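Local coordinates for protein glycosyl hydrolase, family 38 (Enterococcus faecalis, PDB 5KBP) that probably hydrolyses alpha-linked mannose from glycans or oligosaccharides, as a family 38 glycoside hydrolase, at residues F406-T417 / V496-F507. Residues are numbered along the deposited sequence; the frame is centred on the assembly and turned at random.
Sequences FVLFNTSGYQKT and VKEMAPFSWDSF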
# COMPACT_ATOMS: atom_id res chain seq x y z
N PHE A 406 -28.27 3.38 -24.22
CA PHE A 406 -27.16 3.83 -23.39
C PHE A 406 -27.32 5.32 -23.13
O PHE A 406 -27.98 6.03 -23.89
CB PHE A 406 -25.80 3.51 -24.02
CG PHE A 406 -25.60 4.13 -25.38
CD1 PHE A 406 -26.05 3.49 -26.52
CD2 PHE A 406 -24.96 5.36 -25.51
CE1 PHE A 406 -25.86 4.06 -27.77
CE2 PHE A 406 -24.78 5.93 -26.76
CZ PHE A 406 -25.23 5.28 -27.89
N VAL A 407 -26.69 5.79 -22.05
CA VAL A 407 -26.87 7.15 -21.56
C VAL A 407 -25.51 7.84 -21.48
O VAL A 407 -24.53 7.25 -21.02
CB VAL A 407 -27.57 7.18 -20.19
CG1 VAL A 407 -27.83 8.61 -19.74
CG2 VAL A 407 -28.87 6.39 -20.24
N LEU A 408 -25.46 9.10 -21.92
CA LEU A 408 -24.27 9.93 -21.86
C LEU A 408 -24.47 11.03 -20.83
O LEU A 408 -25.43 11.80 -20.93
CB LEU A 408 -23.95 10.53 -23.23
CG LEU A 408 -23.12 9.67 -24.19
CD1 LEU A 408 -23.09 10.29 -25.57
CD2 LEU A 408 -21.71 9.49 -23.64
N PHE A 409 -23.57 11.12 -19.86
CA PHE A 409 -23.63 12.13 -18.81
C PHE A 409 -22.53 13.16 -19.02
O PHE A 409 -21.38 12.81 -19.30
CB PHE A 409 -23.48 11.51 -17.42
CG PHE A 409 -24.59 10.59 -17.03
CD1 PHE A 409 -24.55 9.25 -17.37
CD2 PHE A 409 -25.67 11.05 -16.30
CE1 PHE A 409 -25.57 8.39 -17.01
CE2 PHE A 409 -26.69 10.20 -15.93
CZ PHE A 409 -26.64 8.87 -16.28
N ASN A 410 -22.89 14.43 -18.87
CA ASN A 410 -21.92 15.51 -18.76
C ASN A 410 -21.86 15.88 -17.28
O ASN A 410 -22.77 16.51 -16.75
CB ASN A 410 -22.30 16.71 -19.62
CG ASN A 410 -21.26 17.83 -19.59
OD1 ASN A 410 -20.25 17.73 -18.90
ND2 ASN A 410 -21.52 18.89 -20.34
N THR A 411 -20.79 15.45 -16.61
CA THR A 411 -20.62 15.69 -15.18
C THR A 411 -19.77 16.92 -14.89
O THR A 411 -19.14 17.01 -13.83
CB THR A 411 -20.02 14.46 -14.51
OG1 THR A 411 -18.79 14.10 -15.17
CG2 THR A 411 -20.98 13.29 -14.59
N SER A 412 -19.74 17.88 -15.81
CA SER A 412 -19.00 19.12 -15.64
C SER A 412 -19.94 20.30 -15.81
O SER A 412 -21.10 20.16 -16.18
CB SER A 412 -17.83 19.21 -16.64
OG SER A 412 -18.29 19.57 -17.93
N GLY A 413 -19.41 21.49 -15.52
CA GLY A 413 -20.20 22.70 -15.60
C GLY A 413 -19.96 23.51 -16.86
O GLY A 413 -20.33 24.68 -16.93
N TYR A 414 -19.36 22.88 -17.87
CA TYR A 414 -19.03 23.55 -19.12
C TYR A 414 -19.72 22.85 -20.29
O TYR A 414 -20.01 21.66 -20.23
CB TYR A 414 -17.52 23.57 -19.36
CG TYR A 414 -16.71 23.86 -18.12
CD1 TYR A 414 -16.56 25.15 -17.64
CD2 TYR A 414 -16.10 22.83 -17.41
CE1 TYR A 414 -15.82 25.42 -16.51
CE2 TYR A 414 -15.36 23.08 -16.27
CZ TYR A 414 -15.22 24.38 -15.83
OH TYR A 414 -14.49 24.64 -14.69
N GLN A 415 -19.97 23.62 -21.35
CA GLN A 415 -20.40 23.02 -22.60
C GLN A 415 -19.29 22.13 -23.14
O GLN A 415 -18.19 22.61 -23.44
CB GLN A 415 -20.74 24.12 -23.62
CG GLN A 415 -21.72 25.15 -23.10
CD GLN A 415 -23.03 25.13 -23.86
OE1 GLN A 415 -23.06 25.07 -25.09
NE2 GLN A 415 -24.14 25.16 -23.12
N LYS A 416 -19.56 20.84 -23.24
CA LYS A 416 -18.54 19.86 -23.58
C LYS A 416 -18.70 19.41 -25.02
O LYS A 416 -19.79 19.02 -25.44
CB LYS A 416 -18.59 18.66 -22.63
CG LYS A 416 -17.21 18.11 -22.34
CD LYS A 416 -17.25 16.76 -21.68
CE LYS A 416 -15.84 16.23 -21.53
NZ LYS A 416 -15.03 16.48 -22.76
N THR A 417 -17.60 19.45 -25.77
CA THR A 417 -17.54 18.99 -27.15
C THR A 417 -16.46 17.92 -27.25
O THR A 417 -15.30 18.18 -26.90
CB THR A 417 -17.24 20.15 -28.10
OG1 THR A 417 -18.31 21.09 -28.06
CG2 THR A 417 -17.07 19.63 -29.52
N VAL A 496 -20.28 14.44 -30.15
CA VAL A 496 -21.08 15.26 -29.25
C VAL A 496 -20.62 16.71 -29.36
O VAL A 496 -19.42 17.00 -29.20
CB VAL A 496 -20.98 14.76 -27.80
CG1 VAL A 496 -21.72 15.70 -26.86
CG2 VAL A 496 -21.54 13.35 -27.70
N LYS A 497 -21.56 17.61 -29.62
CA LYS A 497 -21.26 19.02 -29.90
C LYS A 497 -21.96 19.89 -28.88
O LYS A 497 -23.20 20.01 -28.89
CB LYS A 497 -21.68 19.38 -31.32
CG LYS A 497 -21.40 20.83 -31.71
CD LYS A 497 -21.85 21.10 -33.14
CE LYS A 497 -21.62 22.55 -33.53
NZ LYS A 497 -22.07 22.81 -34.93
N GLU A 498 -21.18 20.51 -27.99
CA GLU A 498 -21.68 21.50 -27.03
C GLU A 498 -22.81 20.94 -26.16
O GLU A 498 -23.90 21.51 -26.08
CB GLU A 498 -22.12 22.78 -27.74
CG GLU A 498 -20.99 23.52 -28.45
CD GLU A 498 -21.42 24.87 -28.98
OE1 GLU A 498 -20.54 25.74 -29.16
OE2 GLU A 498 -22.63 25.07 -29.20
N MET A 499 -22.54 19.81 -25.52
CA MET A 499 -23.51 19.23 -24.61
C MET A 499 -23.67 20.11 -23.38
O MET A 499 -22.69 20.66 -22.86
CB MET A 499 -23.10 17.82 -24.21
CG MET A 499 -24.13 17.07 -23.38
SD MET A 499 -23.65 15.36 -23.06
CE MET A 499 -25.00 14.83 -22.00
N ALA A 500 -24.90 20.25 -22.91
CA ALA A 500 -25.20 21.18 -21.83
C ALA A 500 -24.50 20.74 -20.54
O ALA A 500 -24.30 19.55 -20.31
CB ALA A 500 -26.70 21.27 -21.60
N PRO A 501 -24.11 21.69 -19.69
CA PRO A 501 -23.49 21.33 -18.41
C PRO A 501 -24.45 20.56 -17.52
O PRO A 501 -25.65 20.83 -17.48
CB PRO A 501 -23.12 22.68 -17.80
CG PRO A 501 -23.03 23.62 -18.96
CD PRO A 501 -24.07 23.15 -19.93
N PHE A 502 -23.89 19.59 -16.78
CA PHE A 502 -24.61 18.75 -15.83
C PHE A 502 -25.96 18.30 -16.38
O PHE A 502 -27.01 18.68 -15.86
CB PHE A 502 -24.77 19.47 -14.50
CG PHE A 502 -23.47 19.68 -13.78
CD1 PHE A 502 -22.75 18.59 -13.30
CD2 PHE A 502 -22.96 20.95 -13.59
CE1 PHE A 502 -21.55 18.78 -12.64
CE2 PHE A 502 -21.77 21.14 -12.93
CZ PHE A 502 -21.06 20.06 -12.46
N SER A 503 -25.93 17.49 -17.43
CA SER A 503 -27.12 16.96 -18.07
C SER A 503 -26.83 15.54 -18.52
O SER A 503 -25.71 15.03 -18.36
CB SER A 503 -27.54 17.84 -19.26
OG SER A 503 -26.50 17.94 -20.21
N TRP A 504 -27.84 14.88 -19.09
CA TRP A 504 -27.64 13.57 -19.68
C TRP A 504 -28.51 13.42 -20.91
O TRP A 504 -29.64 13.93 -20.96
CB TRP A 504 -27.91 12.43 -18.68
CG TRP A 504 -29.33 12.31 -18.21
CD1 TRP A 504 -30.40 11.81 -18.91
CD2 TRP A 504 -29.84 12.65 -16.91
NE1 TRP A 504 -31.53 11.84 -18.14
CE2 TRP A 504 -31.22 12.36 -16.91
CE3 TRP A 504 -29.26 13.20 -15.76
CZ2 TRP A 504 -32.02 12.58 -15.79
CZ3 TRP A 504 -30.06 13.42 -14.66
CH2 TRP A 504 -31.43 13.12 -14.68
N ASP A 505 -27.99 12.72 -21.91
CA ASP A 505 -28.70 12.42 -23.14
C ASP A 505 -28.74 10.91 -23.35
O ASP A 505 -27.72 10.23 -23.17
CB ASP A 505 -28.05 13.11 -24.35
CG ASP A 505 -28.26 14.61 -24.34
OD1 ASP A 505 -29.40 15.06 -24.11
OD2 ASP A 505 -27.27 15.35 -24.57
N SER A 506 -29.90 10.40 -23.73
CA SER A 506 -30.10 8.98 -23.94
C SER A 506 -30.12 8.65 -25.43
O SER A 506 -30.70 9.39 -26.23
CB SER A 506 -31.39 8.50 -23.28
OG SER A 506 -31.37 8.73 -21.88
N PHE A 507 -29.47 7.55 -25.79
CA PHE A 507 -29.45 7.05 -27.16
C PHE A 507 -29.71 5.54 -27.12
O PHE A 507 -29.80 4.94 -26.06
CB PHE A 507 -28.12 7.37 -27.85
CG PHE A 507 -27.79 8.84 -27.87
CD1 PHE A 507 -28.26 9.65 -28.89
CD2 PHE A 507 -27.02 9.40 -26.87
CE1 PHE A 507 -27.96 11.00 -28.92
CE2 PHE A 507 -26.71 10.75 -26.89
CZ PHE A 507 -27.19 11.55 -27.91
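Phe406 and Phe507 pair in an antiparallel ladder in which strands 406-410 and 503-507 run at 160° to each other, their axes 4.6 Å apart at closest approach. Paired backbone bonds join Phe406 with Phe507 and Leu408 with Asp505, the bond from Leu408 N to Asp505 O measuring 2.8 Å. Opposite Asn410, Phe502 and Ser503 form a G1 beta bulge. Both chains then turn away from this sheet and pair again where Lys416 faces a second G1 bulge, Glu498-Met499; here Thr417 OG1 accepts from Glu498 N at 2.9 Å.

The Asn410 side chain joins the turn 411-415 to the loop 499-502. With CG anti to the backbone N (chi1 -177°), its amide reaches both: OD1 accepts from Ser412 N, making an Asx turn, and from Ser412 OG, while ND2 donates to Tyr414 O at 3.2 Å and makes weak bonds to Met499 O and Ala500 O. Met499, fully extended, runs beside Asn410 CB and brings CE to 3.2 Å from Leu408 O. The Phe502 ring lies under the Ser412 carbonyl, whose O sits over the ring centre while also accepting from Phe502 N. Pro501 CB packs 3.4 Å from Gly413 C. On one face of the ladder Phe507 CB sits over the Phe406 ring, a CH-pi contact, and Leu408 CD1 bridges Phe507 CE2 and Val496 CG2. On the other, Phe409 lies alongside Trp504, CD2 3.5 Å from Trp504 CB, their rings oblique at 55°.

The contact joins two antiparallel sheets, 404-410 with 503-511 and 416-430 with 483-499, within the family 38 C-terminal domain 1: Phe406, Leu408 and Val496 pack on strand 416-430, Phe502 and Thr411 meet helix 304-332, Tyr414 touches helix 789-799, and strands 804-807 and 819-820 flank the ladder.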